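Local coordinates for beta sliding clamp (Bartonella birtlesii LL-WM9, PDB 6PTR), which probably forms a ring-shaped head-to-tail homodimer around DNA that tethers DNA polymerases and other proteins to it and so confers processivity, at residues R269-N274 with L321-T326; D349-M354 with A362-N367. All blocks are in the same frame, centred on the assembly; numbering follows the deposited sequence.

Interaction 1 of 2, residues R269-N274 with L321-T326; sequences RKLIVN and LAATYT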
ATOM      1  N   ARG C 269     -40.073  14.262   5.639  1.00 25.05           N
ATOM      2  CA  ARG C 269     -39.551  13.826   6.933  1.00 23.14           C
ATOM      3  C   ARG C 269     -38.094  14.261   7.040  1.00 28.90           C
ATOM      4  O   ARG C 269     -37.258  13.812   6.253  1.00 27.55           O
ATOM      5  CB  ARG C 269     -39.626  12.307   7.088  1.00 25.63           C
ATOM      6  CG  ARG C 269     -41.031  11.750   6.955  1.00 31.42           C
ATOM      7  CD  ARG C 269     -41.080  10.277   7.321  1.00 36.65           C
ATOM      8  NE  ARG C 269     -41.958   9.527   6.426  1.00 51.73           N
ATOM      9  CZ  ARG C 269     -42.469   8.330   6.704  1.00 42.35           C
ATOM     10  NH1 ARG C 269     -42.217   7.755   7.872  1.00 40.15           N
ATOM     11  NH2 ARG C 269     -43.244   7.721   5.821  1.00 50.62           N
ATOM     12  N   LYS C 270     -37.779  15.085   8.028  1.00 24.72           N
ATOM     13  CA  LYS C 270     -36.429  15.625   8.160  1.00 23.35           C
ATOM     14  C   LYS C 270     -35.716  14.982   9.341  1.00 22.49           C
ATOM     15  O   LYS C 270     -36.234  14.989  10.460  1.00 26.18           O
ATOM     16  CB  LYS C 270     -36.468  17.147   8.340  1.00 26.25           C
ATOM     17  CG  LYS C 270     -35.082  17.779   8.474  1.00 27.22           C
ATOM     18  CD  LYS C 270     -35.122  19.288   8.170  1.00 31.69           C
ATOM     19  CE  LYS C 270     -35.387  20.127   9.363  1.00 37.64           C
ATOM     20  NZ  LYS C 270     -35.272  21.586   9.004  1.00 29.49           N
ATOM     21  N   LEU C 271     -34.528  14.438   9.089  1.00 21.91           N
ATOM     22  CA  LEU C 271     -33.676  13.856  10.120  1.00 21.45           C
ATOM     23  C   LEU C 271     -32.389  14.665  10.179  1.00 25.25           C
ATOM     24  O   LEU C 271     -31.745  14.865   9.147  1.00 24.56           O
ATOM     25  CB  LEU C 271     -33.375  12.386   9.816  1.00 20.00           C
ATOM     26  CG  LEU C 271     -32.226  11.718  10.584  1.00 22.24           C
ATOM     27  CD1 LEU C 271     -32.565  11.659  12.085  1.00 24.27           C
ATOM     28  CD2 LEU C 271     -31.906  10.316  10.055  1.00 24.02           C
ATOM     29  N   ILE C 272     -32.029  15.148  11.366  1.00 22.59           N
ATOM     30  CA  ILE C 272     -30.753  15.824  11.577  1.00 28.29           C
ATOM     31  C   ILE C 272     -29.944  15.009  12.570  1.00 27.60           C
ATOM     32  O   ILE C 272     -30.444  14.658  13.642  1.00 27.60           O
ATOM     33  CB  ILE C 272     -30.907  17.255  12.110  1.00 30.60           C
ATOM     34  CG1 ILE C 272     -31.910  18.065  11.285  1.00 31.82           C
ATOM     35  CG2 ILE C 272     -29.539  17.919  12.110  1.00 30.50           C
ATOM     36  CD1 ILE C 272     -32.194  19.450  11.879  1.00 37.36           C
ATOM     37  N   VAL C 273     -28.689  14.735  12.227  1.00 27.62           N
ATOM     38  CA  VAL C 273     -27.803  14.003  13.114  1.00 27.20           C
ATOM     39  C   VAL C 273     -26.474  14.740  13.167  1.00 26.72           C
ATOM     40  O   VAL C 273     -26.121  15.499  12.264  1.00 26.00           O
ATOM     41  CB  VAL C 273     -27.592  12.536  12.663  1.00 27.18           C
ATOM     42  CG1 VAL C 273     -28.904  11.756  12.711  1.00 29.02           C
ATOM     43  CG2 VAL C 273     -27.005  12.487  11.271  1.00 24.01           C
ATOM     44  N   ASN C 274     -25.741  14.508  14.247  1.00 25.20           N
ATOM     45  CA  ASN C 274     -24.354  14.934  14.304  1.00 30.15           C
ATOM     46  C   ASN C 274     -23.567  14.121  13.297  1.00 27.99           C
ATOM     47  O   ASN C 274     -23.525  12.887  13.382  1.00 27.67           O
ATOM     48  CB  ASN C 274     -23.784  14.743  15.702  1.00 27.70           C
ATOM     49  CG  ASN C 274     -22.331  15.150  15.795  1.00 32.52           C
ATOM     50  OD1 ASN C 274     -21.447  14.469  15.287  1.00 28.50           O
ATOM     51  ND2 ASN C 274     -22.078  16.263  16.460  1.00 33.35           N
ATOM     52  N   LEU C 321     -27.892   6.594  18.340  1.00 24.47           N
ATOM     53  CA  LEU C 321     -27.462   7.983  18.405  1.00 29.14           C
ATOM     54  C   LEU C 321     -28.654   8.864  18.718  1.00 33.01           C
ATOM     55  O   LEU C 321     -29.788   8.552  18.342  1.00 28.57           O
ATOM     56  CB  LEU C 321     -26.864   8.475  17.085  1.00 33.25           C
ATOM     57  CG  LEU C 321     -25.775   7.666  16.421  1.00 50.14           C
ATOM     58  CD1 LEU C 321     -25.820   7.957  14.946  1.00 55.02           C
ATOM     59  CD2 LEU C 321     -24.447   8.085  17.026  1.00 57.82           C
ATOM     60  N   ALA C 322     -28.378   9.980  19.391  1.00 30.43           N
ATOM     61  CA  ALA C 322     -29.347  11.057  19.459  1.00 31.36           C
ATOM     62  C   ALA C 322     -29.587  11.610  18.060  1.00 31.22           C
ATOM     63  O   ALA C 322     -28.705  11.592  17.196  1.00 31.38           O
ATOM     64  CB  ALA C 322     -28.858  12.159  20.399  1.00 36.80           C
ATOM     65  N   ALA C 323     -30.810  12.061  17.825  1.00 30.57           N
ATOM     66  CA  ALA C 323     -31.151  12.644  16.539  1.00 32.51           C
ATOM     67  C   ALA C 323     -32.226  13.683  16.777  1.00 33.99           C
ATOM     68  O   ALA C 323     -32.943  13.642  17.775  1.00 34.11           O
ATOM     69  CB  ALA C 323     -31.636  11.587  15.545  1.00 34.24           C
ATOM     70  N   THR C 324     -32.320  14.631  15.858  1.00 28.94           N
ATOM     71  CA  THR C 324     -33.457  15.537  15.819  1.00 33.55           C
ATOM     72  C   THR C 324     -34.414  14.994  14.765  1.00 34.65           C
ATOM     73  O   THR C 324     -34.075  14.919  13.579  1.00 34.30           O
ATOM     74  CB  THR C 324     -33.004  16.960  15.522  1.00 38.12           C
ATOM     75  OG1 THR C 324     -32.129  17.385  16.575  1.00 38.88           O
ATOM     76  CG2 THR C 324     -34.191  17.886  15.451  1.00 43.94           C
ATOM     77  N   TYR C 325     -35.589  14.573  15.206  1.00 28.66           N
ATOM     78  CA  TYR C 325     -36.552  13.933  14.317  1.00 29.26           C
ATOM     79  C   TYR C 325     -37.891  13.953  15.022  1.00 38.36           C
ATOM     80  O   TYR C 325     -38.001  13.460  16.149  1.00 40.49           O
ATOM     81  CB  TYR C 325     -36.143  12.512  13.992  1.00 31.75           C
ATOM     82  CG  TYR C 325     -37.023  11.821  12.979  1.00 32.30           C
ATOM     83  CD1 TYR C 325     -36.779  11.962  11.620  1.00 32.02           C
ATOM     84  CD2 TYR C 325     -38.076  10.995  13.382  1.00 35.18           C
ATOM     85  CE1 TYR C 325     -37.568  11.331  10.685  1.00 27.67           C
ATOM     86  CE2 TYR C 325     -38.870  10.350  12.446  1.00 31.17           C
ATOM     87  CZ  TYR C 325     -38.603  10.520  11.102  1.00 32.11           C
ATOM     88  OH  TYR C 325     -39.364   9.886  10.153  1.00 37.31           O
ATOM     89  N   THR C 326     -38.895  14.534  14.368  1.00 36.58           N
ATOM     90  CA  THR C 326     -40.216  14.683  14.957  1.00 39.52           C
ATOM     91  C   THR C 326     -41.316  14.120  14.063  1.00 39.67           C
ATOM     92  O   THR C 326     -42.494  14.391  14.313  1.00 47.72           O
ATOM     93  CB  THR C 326     -40.492  16.165  15.275  1.00 42.55           C
ATOM     94  OG1 THR C 326     -40.421  16.947  14.077  1.00 41.68           O
ATOM     95  CG2 THR C 326     -39.472  16.704  16.263  1.00 40.06           C
TER
HETATM   96  O   HOH W   1     -38.509  15.603  11.740  1.00 39.74           O
HETATM   97  O   HOH W   2     -26.570  13.184  16.505  1.00 40.17           O

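Interaction 2 of 2, residues D349-M354 with A362-N367; sequences DEMVFM and ALIRDN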
ATOM      1  N   ASP C 349     -21.094  20.289  11.130  1.00 34.75           N
ATOM      2  CA  ASP C 349     -21.390  19.359  12.209  1.00 31.79           C
ATOM      3  C   ASP C 349     -22.711  18.640  11.996  1.00 29.37           C
ATOM      4  O   ASP C 349     -22.896  17.561  12.555  1.00 30.46           O
ATOM      5  CB  ASP C 349     -21.437  20.069  13.553  1.00 41.08           C
ATOM      6  CG  ASP C 349     -20.127  20.754  13.904  1.00 55.21           C
ATOM      7  OD1 ASP C 349     -19.072  20.352  13.365  1.00 58.37           O
ATOM      8  OD2 ASP C 349     -20.157  21.687  14.731  1.00 59.99           O
ATOM      9  N   GLU C 350     -23.618  19.193  11.196  1.00 28.33           N
ATOM     10  CA  GLU C 350     -24.982  18.691  11.111  1.00 32.99           C
ATOM     11  C   GLU C 350     -25.230  18.077   9.739  1.00 31.72           C
ATOM     12  O   GLU C 350     -25.055  18.746   8.715  1.00 39.58           O
ATOM     13  CB  GLU C 350     -25.973  19.822  11.389  1.00 38.25           C
ATOM     14  CG  GLU C 350     -25.527  20.628  12.596  1.00 42.82           C
ATOM     15  CD  GLU C 350     -26.346  21.865  12.867  1.00 50.04           C
ATOM     16  OE1 GLU C 350     -26.459  22.233  14.056  1.00 42.29           O
ATOM     17  OE2 GLU C 350     -26.850  22.477  11.903  1.00 55.56           O
ATOM     18  N   MET C 351     -25.685  16.832   9.725  1.00 27.28           N
ATOM     19  CA  MET C 351     -26.046  16.139   8.497  1.00 20.67           C
ATOM     20  C   MET C 351     -27.562  15.998   8.450  1.00 26.76           C
ATOM     21  O   MET C 351     -28.165  15.487   9.397  1.00 25.40           O
ATOM     22  CB  MET C 351     -25.378  14.771   8.442  1.00 21.33           C
ATOM     23  CG  MET C 351     -25.660  13.996   7.189  1.00 23.13           C
ATOM     24  SD  MET C 351     -24.561  12.565   7.163  1.00 24.64           S
ATOM     25  CE  MET C 351     -24.885  11.911   5.528  1.00 25.36           C
ATOM     26  N   VAL C 352     -28.178  16.446   7.363  1.00 26.03           N
ATOM     27  CA  VAL C 352     -29.635  16.462   7.239  1.00 21.19           C
ATOM     28  C   VAL C 352     -30.063  15.486   6.150  1.00 22.38           C
ATOM     29  O   VAL C 352     -29.540  15.523   5.032  1.00 24.34           O
ATOM     30  CB  VAL C 352     -30.160  17.876   6.935  1.00 28.22           C
ATOM     31  CG1 VAL C 352     -31.677  17.833   6.744  1.00 29.19           C
ATOM     32  CG2 VAL C 352     -29.799  18.812   8.055  1.00 33.62           C
ATOM     33  N   PHE C 353     -30.992  14.588   6.485  1.00 20.99           N
ATOM     34  CA  PHE C 353     -31.658  13.736   5.502  1.00 18.32           C
ATOM     35  C   PHE C 353     -33.093  14.210   5.335  1.00 21.53           C
ATOM     36  O   PHE C 353     -33.809  14.360   6.327  1.00 25.13           O
ATOM     37  CB  PHE C 353     -31.731  12.278   5.948  1.00 17.86           C
ATOM     38  CG  PHE C 353     -30.412  11.630   6.203  1.00 19.59           C
ATOM     39  CD1 PHE C 353     -29.662  11.950   7.326  1.00 23.38           C
ATOM     40  CD2 PHE C 353     -29.956  10.648   5.347  1.00 22.73           C
ATOM     41  CE1 PHE C 353     -28.445  11.311   7.566  1.00 24.62           C
ATOM     42  CE2 PHE C 353     -28.749  10.006   5.579  1.00 24.34           C
ATOM     43  CZ  PHE C 353     -28.001  10.339   6.695  1.00 24.51           C
ATOM     44  N   MET C 354     -33.522  14.403   4.092  1.00 18.29           N
ATOM     45  CA  MET C 354     -34.928  14.615   3.774  1.00 19.03           C
ATOM     46  C   MET C 354     -35.461  13.299   3.227  1.00 19.41           C
ATOM     47  O   MET C 354     -34.979  12.800   2.205  1.00 19.97           O
ATOM     48  CB  MET C 354     -35.118  15.765   2.783  1.00 21.94           C
ATOM     49  CG  MET C 354     -34.517  17.037   3.276  1.00 25.29           C
ATOM     50  SD  MET C 354     -35.245  17.618   4.819  1.00 33.90           S
ATOM     51  CE  MET C 354     -36.973  17.774   4.382  1.00 36.83           C
ATOM     52  N   ALA C 362     -33.544   9.471  -0.876  1.00 16.51           N
ATOM     53  CA  ALA C 362     -33.289  10.409   0.210  1.00 17.86           C
ATOM     54  C   ALA C 362     -32.481  11.566  -0.346  1.00 21.33           C
ATOM     55  O   ALA C 362     -31.593  11.357  -1.171  1.00 21.37           O
ATOM     56  CB  ALA C 362     -32.508   9.743   1.338  1.00 21.02           C
ATOM     57  N   LEU C 363     -32.787  12.775   0.116  1.00 18.28           N
ATOM     58  CA  LEU C 363     -32.048  13.979  -0.246  1.00 17.56           C
ATOM     59  C   LEU C 363     -31.169  14.356   0.938  1.00 24.44           C
ATOM     60  O   LEU C 363     -31.674  14.518   2.056  1.00 24.59           O
ATOM     61  CB  LEU C 363     -33.019  15.105  -0.581  1.00 18.20           C
ATOM     62  CG  LEU C 363     -32.551  16.523  -0.956  1.00 23.82           C
ATOM     63  CD1 LEU C 363     -31.846  16.529  -2.260  1.00 26.44           C
ATOM     64  CD2 LEU C 363     -33.761  17.466  -1.036  1.00 31.45           C
ATOM     65  N   ILE C 364     -29.862  14.505   0.694  1.00 23.93           N
ATOM     66  CA  ILE C 364     -28.882  14.690   1.766  1.00 26.93           C
ATOM     67  C   ILE C 364     -28.052  15.938   1.498  1.00 40.15           C
ATOM     68  O   ILE C 364     -27.703  16.237   0.348  1.00 27.37           O
ATOM     69  CB  ILE C 364     -27.962  13.465   1.921  1.00 35.32           C
ATOM     70  CG1 ILE C 364     -28.768  12.204   2.221  1.00 34.53           C
ATOM     71  CG2 ILE C 364     -26.911  13.709   3.005  1.00 36.65           C
ATOM     72  CD1 ILE C 364     -27.977  10.944   2.069  1.00 37.14           C
ATOM     73  N   ARG C 365     -27.718  16.656   2.570  1.00 41.06           N
ATOM     74  CA  ARG C 365     -26.900  17.855   2.440  1.00 36.81           C
ATOM     75  C   ARG C 365     -26.372  18.280   3.800  1.00 33.57           C
ATOM     76  O   ARG C 365     -26.865  17.851   4.857  1.00 30.79           O
ATOM     77  CB  ARG C 365     -27.682  19.000   1.798  1.00 33.55           C
ATOM     78  CG  ARG C 365     -29.015  19.238   2.439  1.00 41.89           C
ATOM     79  CD  ARG C 365     -29.464  20.644   2.180  1.00 43.54           C
ATOM     80  NE  ARG C 365     -29.805  20.866   0.782  1.00 50.80           N
ATOM     81  CZ  ARG C 365     -31.024  20.692   0.279  1.00 56.17           C
ATOM     82  NH1 ARG C 365     -32.011  20.284   1.066  1.00 56.92           N
ATOM     83  NH2 ARG C 365     -31.254  20.931  -1.006  1.00 60.58           N
ATOM     84  N   ASP C 366     -25.308  19.078   3.752  1.00 31.32           N
ATOM     85  CA  ASP C 366     -24.938  19.915   4.883  1.00 35.93           C
ATOM     86  C   ASP C 366     -26.108  20.817   5.219  1.00 42.92           C
ATOM     87  O   ASP C 366     -26.651  21.489   4.336  1.00 44.29           O
ATOM     88  CB  ASP C 366     -23.726  20.785   4.538  1.00 48.16           C
ATOM     89  CG  ASP C 366     -22.422  20.179   4.982  1.00 52.68           C
ATOM     90  OD1 ASP C 366     -22.400  19.524   6.049  1.00 51.83           O
ATOM     91  OD2 ASP C 366     -21.423  20.364   4.259  1.00 54.03           O
ATOM     92  N   ASN C 367     -26.474  20.853   6.502  1.00 40.07           N
ATOM     93  CA  ASN C 367     -27.560  21.715   6.945  1.00 36.87           C
ATOM     94  C   ASN C 367     -27.410  23.126   6.400  1.00 44.46           C
ATOM     95  O   ASN C 367     -28.413  23.787   6.110  1.00 54.27           O
ATOM     96  CB  ASN C 367     -27.613  21.730   8.475  1.00 34.80           C
ATOM     97  CG  ASN C 367     -28.958  22.212   9.023  1.00 45.09           C
ATOM     98  OD1 ASN C 367     -29.952  22.305   8.298  1.00 39.04           O
ATOM     99  ND2 ASN C 367     -28.988  22.505  10.313  1.00 48.93           N
TER

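Interaction 1 of 2, residues R269-N274 with L321-T326
Where the two sheets of the C-terminal clamp domain come together, a single antiparallel bridge joins Ile272, on the outermost strand of one sheet, to Thr324, in the chain that runs on from edge strand 315-322 of the other. The pair is hydrogen-bonded in both directions: Ile272 N reaches Thr324 O at 3.0 Å, and Thr324 N reaches Ile272 O at 2.9 Å with an N-H...O angle of 168°. Beyond the bridge the backbones diverge and water takes over. One molecule accepts from Thr326 N and donates to Lys270 O, while a second links Asn274 N with Ala322 O in the same manner. Alternation of side chains places Leu271 and Val273 together on the inner face, where Leu271 CD1 rests on Ala323 CB at 3.6 Å. Val273 CG1, two residues further along the strand, comes within 3.9 Å of the same Ala323 CB, and one methyl is thus met by both side chains. In Tyr325, a chi1 of -175° carries the ring over toward Lys270 and Leu271, with Tyr325 CD1 3.3 Å from Lys270 O and near Leu271 CB. Its hydroxyl is hydrogen-bonded to Glu328 O, a carbonyl that also takes a weak hydrogen bond from Arg269 NH1. The guanidinium plane is turned 33° from the ring, and Arg269 CD passes 3.3 Å from Tyr325 OH.

Interaction 2 of 2, residues D349-M354 with A362-N367
Two first torsions of different kind bring Glu350 and Asn367 together at the open end of this beta hairpin: Glu350 CG stands anti to its carbonyl carbon (chi1 -45°), with the chain extended beyond it, whereas Asn367 CG lies anti to the backbone N (chi1 -161°). These settings turn the two polar ends against each other, and Asn367 ND2 donates to Glu350 OE2 over 2.7 Å in a nearly straight bond. The carboxylate oxygen lies in the plane of the amide, yet the amide nitrogen meets that oxygen from above the carboxylate plane, the two groups being turned 41° against each other. Val352 CG2 lies against a face of the amide, 3.5 Å from Asn367 OD1. A weak bond from Asn367 N to Glu350 O adds a backbone link here.

From this end the strands run antiparallel, with Val352 facing Arg365 and Met354 facing Leu363 as hydrogen-bonded pairs. The second is the tighter, Met354 N to Leu363 O measuring 2.8 Å. In the first, Val352 N stands 3.2 Å from Arg365 O. Between them Phe353 and Ile364 form a non-hydrogen-bonded pair whose side chains lie side by side and point the same way, Phe353 CD2 being 3.7 Å from Ile364 CG1. On that face Met351, fully extended, reaches along to put CE 3.7 Å from Ile364 CG2.

The face bearing Met351, Phe353 and Ile364 is turned to the domain's helices: Ile364 touches Ile342 and Phe353 touches Leu339 of helix 336-345, and the Phe353 ring meets Phe278 of helix 275-285 edge-to-face. Within the sheet, strand 269-274 flanks the hairpin beside 350-355, and strand 372-376 flanks it beside 362-366.

Both contacts belong to the C-terminal clamp domain, their centres about 10 Å apart, and they follow one another along the chain: interaction 1 closes before interaction 2 opens. Strand 269-274 is the piece that unites them. It pairs with 350-355 through the backbone, Leu271 O lying 2.8 Å from Phe353 N, and turns its other edge to residues 321-326. Lys270 also packs by its CG on Val352 and Met354. Interaction 2 holds neighbouring strands within the antiparallel sheet that runs on through 372-376 into strands of the central domain, whereas interaction 1 joins the domain's two sheets, tying the outermost strand to the chain leaving edge strand 315-322 of the second.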